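Local coordinates for protein allergen Bos d 2 (Bos taurus, PDB 4WFV) that probably carries pheromones or other small odorant molecules, as a secreted lipocalin that is also a major cow dander allergen, at residues A[26-31]-A[109-114]; A[36-41]-A[56-61]. All coordinates share one frame; numbering follows the deposited sequence.

Contact 1 of 2, residues A[26-31]-A[109-114]; sequences KDKIVE and RITKMT
Asp27 turns its carboxylate toward Arg109 by setting CG between its own backbone N and carbonyl carbon (chi1 61°), while the long arginine chain, kinked at chi3, comes to meet it from the opposite direction. The outcome is a textbook end-on salt bridge: Arg109 NH1 donates to Asp27 OD1 at 2.9 Å and Arg109 NH2 to Asp27 OD2 at 2.8 Å. Carboxylate and guanidinium are nearly coplanar, 12° apart, and OD2 is taken on its syn lone pair by an almost straight N-H (178°). Two parallel bonds of this kind fix the rotation of both flat groups.

Lys28 bends at chi2, and its side chain runs at a slant over those of Thr111 and Arg109. Its CG lies 3.6 Å from Thr111 OG1, and its CE passes 3.7 Å from Arg109 NH2. The two cationic ends are close, Lys28 NZ standing 4.3 Å from Arg109 NH2, but Asp27 on the arginine and Asp106 in a salt bridge with the lysine probably offset the like charges. Thr111 OG1 is hydrogen-bonded to Asn25.

Farther along, contact becomes apolar: Ile29 and Met113 reach toward each other's backbones and overlap in passing, Ile29 CG2 resting 3.7 Å from Met113 CE. Segment 26-31 belongs to the long connection between strands 17-23 and 38-45, which, as in other lipocalins, folds at the open end of the barrel; here it meets the start of strand 110-118. Ala23 of strand 17-23 touches Ile29, Thr111 and Met113, Val102 of strand 97-105 packs on Met113, and Glu146 of strand 146-147 meets Ile29.

Contact 2 of 2, residues A[36-41]-A[56-61]; sequences RNYYRR and YLKDQG
Tyr38 and Tyr56 join the backbones of strands 38-45 and 50-59 as an antiparallel hydrogen-bonded pair, a step in a beta hairpin of the lipocalin barrel. Tyr38 N donates to Tyr56 O and Tyr56 N returns the bond to Tyr38 O, both at 2.9 Å. Beyond this pair the strands diverge: a water takes over, donating to Arg36 O and accepting from Lys58 N. In the other direction Arg40 and Arg41 both face Thr54, a classic beta bulge.

Side chains reinforce the polar pattern. Arg36 NE donates to Tyr38 OH at 2.9 Å, the hydroxyl lying in the guanidinium plane, and Thr151 is a second partner of that oxygen. Lys58, extended beyond CG, passes at an angle by the Tyr38 side chain, its CE 3.8 Å from Tyr38 CE2; its ammonium continues to Asn153 and the carbonyl of Thr151. The C-terminal segment thus covers this flank of the hairpin.

Tyr38 and Tyr56 point to one face of the sheet, where Tyr38 CB and Tyr56 CB are 4.2 Å apart. On the side of the sheet away from the two tyrosines, Leu57 CD1 touches Asn37 ND2, the two side chains running alongside each other in the same sense, while that amide nitrogen bonds to Pro34 O. Arg40, bent at chi2 (-70°), brings its guanidinium across Tyr56, with the two planes 63° apart. Arg40 NE binds Pro155 O and NH1 pairs with Asp152. Tyr56 CD2 sits 3.5 Å above one guanidinium face, offset toward its rim, whereas Arg40 NE approaches the edge of the tyrosine ring, 3.6 Å from Tyr56 CE2.

Arg36 couples contact 2 to contact 1, inside whose chain loop contact 2 is nested. Their centres are about 15 Å apart, and both reach the same antiparallel sheet. Arg36 NH1 meets Ile29 O at 2.8 Å, a probable hydrogen bond. Arg36 CD packs 3.3 Å from Val30 O, and the loop 26-31 thus touches the beginning of 36-41. A salt bridge from Arg36 to Glu146 brings strand 146-147 into the same junction. The contacts' centres are about 11 and 12 Å from that of the chain. Both contacts belong to the barrel of a probable pheromone carrier, one at its first long loop and the other in a hairpin of its wall.

Contact 1 of 2, residues A[26-31]-A[109-114]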
# COMPACT_ATOMS: atom_id res chain seq x y z
N LYS A 26 -5.00 10.87 -9.04
CA LYS A 26 -5.46 9.57 -9.51
C LYS A 26 -4.53 8.94 -10.54
O LYS A 26 -4.41 7.72 -10.59
CB LYS A 26 -6.89 9.65 -10.06
CG LYS A 26 -7.45 8.30 -10.50
CD LYS A 26 -8.93 8.38 -10.84
CE LYS A 26 -9.18 9.16 -12.12
NZ LYS A 26 -10.62 9.11 -12.50
N ASP A 27 -3.88 9.76 -11.36
CA ASP A 27 -3.04 9.24 -12.43
C ASP A 27 -1.93 8.34 -11.92
O ASP A 27 -1.46 7.47 -12.64
CB ASP A 27 -2.47 10.37 -13.29
CG ASP A 27 -1.60 11.31 -12.50
OD1 ASP A 27 -2.15 12.10 -11.72
OD2 ASP A 27 -0.36 11.24 -12.65
N LYS A 28 -1.51 8.54 -10.66
CA LYS A 28 -0.45 7.71 -10.09
C LYS A 28 -0.87 6.26 -9.85
O LYS A 28 -0.01 5.38 -9.80
CB LYS A 28 0.03 8.29 -8.76
CG LYS A 28 0.73 9.64 -8.88
CD LYS A 28 2.08 9.48 -9.57
CE LYS A 28 2.86 10.81 -9.60
NZ LYS A 28 4.23 10.64 -10.18
N ILE A 29 -2.17 6.02 -9.68
CA ILE A 29 -2.65 4.69 -9.28
C ILE A 29 -3.59 3.99 -10.27
O ILE A 29 -4.04 2.90 -10.00
CB ILE A 29 -3.33 4.72 -7.90
CG1 ILE A 29 -4.58 5.63 -7.91
CG2 ILE A 29 -2.34 5.14 -6.83
CD1 ILE A 29 -5.52 5.36 -6.73
N VAL A 30 -3.86 4.61 -11.42
CA VAL A 30 -4.63 3.93 -12.45
C VAL A 30 -3.79 2.84 -13.09
O VAL A 30 -2.59 2.75 -12.84
CB VAL A 30 -5.14 4.92 -13.53
CG1 VAL A 30 -6.07 5.95 -12.91
CG2 VAL A 30 -3.96 5.58 -14.26
N GLU A 31 -4.42 1.99 -13.90
CA GLU A 31 -3.68 0.92 -14.55
C GLU A 31 -2.45 1.46 -15.29
O GLU A 31 -2.53 2.47 -15.99
CB GLU A 31 -4.58 0.15 -15.50
CG GLU A 31 -5.57 -0.73 -14.78
CD GLU A 31 -6.42 -1.54 -15.74
OE1 GLU A 31 -7.59 -1.17 -15.95
OE2 GLU A 31 -5.90 -2.54 -16.27
N ARG A 109 5.11 16.86 -7.99
CA ARG A 109 3.91 16.78 -7.17
C ARG A 109 4.13 15.92 -5.95
O ARG A 109 4.93 14.97 -5.97
CB ARG A 109 2.76 16.19 -7.98
CG ARG A 109 2.20 17.13 -9.04
CD ARG A 109 1.05 16.47 -9.79
NE ARG A 109 1.51 15.31 -10.55
CZ ARG A 109 0.72 14.35 -11.01
NH1 ARG A 109 -0.59 14.41 -10.81
NH2 ARG A 109 1.24 13.34 -11.69
N ILE A 110 3.42 16.26 -4.88
CA ILE A 110 3.26 15.38 -3.74
C ILE A 110 1.94 14.64 -3.93
O ILE A 110 0.92 15.27 -4.18
CB ILE A 110 3.19 16.15 -2.43
CG1 ILE A 110 4.52 16.88 -2.21
CG2 ILE A 110 2.96 15.18 -1.27
CD1 ILE A 110 4.48 17.93 -1.13
N THR A 111 1.98 13.32 -3.82
CA THR A 111 0.78 12.50 -3.92
C THR A 111 0.52 11.85 -2.57
O THR A 111 1.41 11.24 -1.97
CB THR A 111 0.95 11.42 -4.98
OG1 THR A 111 1.13 12.04 -6.26
CG2 THR A 111 -0.28 10.50 -5.04
N LYS A 112 -0.70 12.02 -2.09
CA LYS A 112 -1.15 11.37 -0.87
C LYS A 112 -2.01 10.18 -1.26
O LYS A 112 -2.96 10.33 -2.01
CB LYS A 112 -1.95 12.35 -0.03
CG LYS A 112 -1.12 13.56 0.44
CD LYS A 112 -2.00 14.77 0.71
CE LYS A 112 -3.11 14.48 1.70
NZ LYS A 112 -2.59 14.28 3.08
N MET A 113 -1.66 9.00 -0.77
CA MET A 113 -2.40 7.80 -1.18
C MET A 113 -2.48 6.77 -0.06
O MET A 113 -1.75 6.82 0.93
CB MET A 113 -1.79 7.18 -2.44
CG MET A 113 -0.42 6.60 -2.23
SD MET A 113 0.17 5.74 -3.71
CE MET A 113 -0.74 4.20 -3.68
N THR A 114 -3.43 5.86 -0.22
CA THR A 114 -3.50 4.72 0.68
C THR A 114 -3.61 3.45 -0.12
O THR A 114 -3.98 3.47 -1.30
CB THR A 114 -4.72 4.78 1.61
OG1 THR A 114 -5.91 4.80 0.81
CG2 THR A 114 -4.66 6.00 2.55

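Contact 2 of 2, residues A[36-41]-A[56-61]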
# COMPACT_ATOMS: atom_id res chain seq x y z
N ARG A 36 0.67 1.99 -8.77
CA ARG A 36 -0.26 0.86 -8.74
C ARG A 36 0.56 -0.41 -8.65
O ARG A 36 1.16 -0.86 -9.63
CB ARG A 36 -1.13 0.85 -9.99
CG ARG A 36 -2.35 -0.06 -9.87
CD ARG A 36 -3.09 -0.10 -11.19
NE ARG A 36 -4.28 -0.93 -11.20
CZ ARG A 36 -5.53 -0.48 -11.06
NH1 ARG A 36 -5.75 0.81 -10.83
NH2 ARG A 36 -6.55 -1.31 -11.14
N ASN A 37 0.64 -0.97 -7.45
CA ASN A 37 1.59 -2.03 -7.16
C ASN A 37 0.85 -3.22 -6.56
O ASN A 37 0.12 -3.08 -5.57
CB ASN A 37 2.66 -1.52 -6.20
CG ASN A 37 3.28 -0.20 -6.67
OD1 ASN A 37 3.43 0.74 -5.88
ND2 ASN A 37 3.61 -0.13 -7.95
N TYR A 38 1.03 -4.38 -7.18
CA TYR A 38 0.28 -5.57 -6.79
C TYR A 38 1.06 -6.38 -5.76
O TYR A 38 1.90 -7.22 -6.10
CB TYR A 38 -0.08 -6.40 -8.02
CG TYR A 38 -0.92 -5.65 -9.03
CD1 TYR A 38 -2.29 -5.46 -8.84
CD2 TYR A 38 -0.35 -5.12 -10.18
CE1 TYR A 38 -3.07 -4.77 -9.77
CE2 TYR A 38 -1.12 -4.42 -11.12
CZ TYR A 38 -2.47 -4.26 -10.90
OH TYR A 38 -3.24 -3.58 -11.82
N TYR A 39 0.75 -6.11 -4.49
CA TYR A 39 1.44 -6.74 -3.36
C TYR A 39 1.38 -8.25 -3.42
O TYR A 39 0.38 -8.83 -3.85
CB TYR A 39 0.78 -6.31 -2.05
CG TYR A 39 1.26 -4.98 -1.52
CD1 TYR A 39 0.88 -3.78 -2.12
CD2 TYR A 39 2.10 -4.91 -0.41
CE1 TYR A 39 1.31 -2.56 -1.63
CE2 TYR A 39 2.54 -3.69 0.09
CZ TYR A 39 2.14 -2.52 -0.52
OH TYR A 39 2.60 -1.32 -0.01
N ARG A 40 2.46 -8.88 -2.97
CA ARG A 40 2.47 -10.33 -2.77
C ARG A 40 2.93 -10.70 -1.37
O ARG A 40 2.41 -11.64 -0.77
CB ARG A 40 3.34 -11.02 -3.84
CG ARG A 40 2.76 -10.94 -5.26
CD ARG A 40 1.51 -11.79 -5.39
NE ARG A 40 0.98 -11.83 -6.75
CZ ARG A 40 0.09 -10.97 -7.24
NH1 ARG A 40 -0.39 -9.97 -6.49
NH2 ARG A 40 -0.35 -11.13 -8.48
N ARG A 41 3.91 -9.98 -0.83
CA ARG A 41 4.46 -10.38 0.46
C ARG A 41 5.16 -9.23 1.15
O ARG A 41 5.81 -8.40 0.51
CB ARG A 41 5.45 -11.53 0.26
CG ARG A 41 5.95 -12.14 1.56
CD ARG A 41 6.85 -13.34 1.27
NE ARG A 41 7.32 -13.99 2.49
CZ ARG A 41 8.19 -15.00 2.50
NH1 ARG A 41 8.67 -15.48 1.37
NH2 ARG A 41 8.57 -15.53 3.66
N TYR A 56 4.24 -6.94 -7.74
CA TYR A 56 4.33 -6.77 -9.19
C TYR A 56 4.03 -5.35 -9.62
O TYR A 56 3.17 -4.66 -9.06
CB TYR A 56 3.37 -7.71 -9.92
CG TYR A 56 3.81 -9.14 -9.98
CD1 TYR A 56 4.75 -9.56 -10.91
CD2 TYR A 56 3.30 -10.09 -9.09
CE1 TYR A 56 5.15 -10.87 -10.97
CE2 TYR A 56 3.70 -11.40 -9.14
CZ TYR A 56 4.63 -11.78 -10.08
OH TYR A 56 5.02 -13.10 -10.11
N LEU A 57 4.77 -4.91 -10.64
CA LEU A 57 4.48 -3.68 -11.35
C LEU A 57 4.26 -4.11 -12.80
O LEU A 57 5.02 -4.93 -13.31
CB LEU A 57 5.69 -2.74 -11.26
CG LEU A 57 5.66 -1.40 -11.99
CD1 LEU A 57 4.69 -0.43 -11.32
CD2 LEU A 57 7.07 -0.82 -12.02
N LYS A 58 3.22 -3.60 -13.44
CA LYS A 58 3.04 -3.88 -14.87
C LYS A 58 3.69 -2.84 -15.75
O LYS A 58 3.51 -1.64 -15.56
CB LYS A 58 1.56 -3.96 -15.23
CG LYS A 58 0.82 -5.16 -14.69
CD LYS A 58 -0.53 -5.25 -15.38
CE LYS A 58 -1.54 -6.00 -14.56
NZ LYS A 58 -2.87 -5.99 -15.23
N ASP A 59 4.45 -3.31 -16.74
CA ASP A 59 5.02 -2.42 -17.74
C ASP A 59 4.50 -2.80 -19.13
O ASP A 59 4.88 -3.83 -19.68
CB ASP A 59 6.55 -2.49 -17.70
CG ASP A 59 7.21 -1.46 -18.61
OD1 ASP A 59 6.83 -1.38 -19.79
OD2 ASP A 59 8.10 -0.73 -18.13
N GLN A 60 3.61 -1.96 -19.67
CA GLN A 60 3.00 -2.21 -20.97
C GLN A 60 2.31 -3.57 -21.03
O GLN A 60 2.36 -4.26 -22.05
CB GLN A 60 4.04 -2.09 -22.09
CG GLN A 60 4.67 -0.71 -22.24
CD GLN A 60 3.74 0.31 -22.88
OE1 GLN A 60 2.70 -0.04 -23.43
NE2 GLN A 60 4.13 1.58 -22.81
N GLY A 61 1.67 -3.95 -19.93
CA GLY A 61 0.93 -5.21 -19.89
C GLY A 61 1.70 -6.38 -19.30
O GLY A 61 1.11 -7.42 -18.99
O HOH W 1 1.27 -1.85 -12.31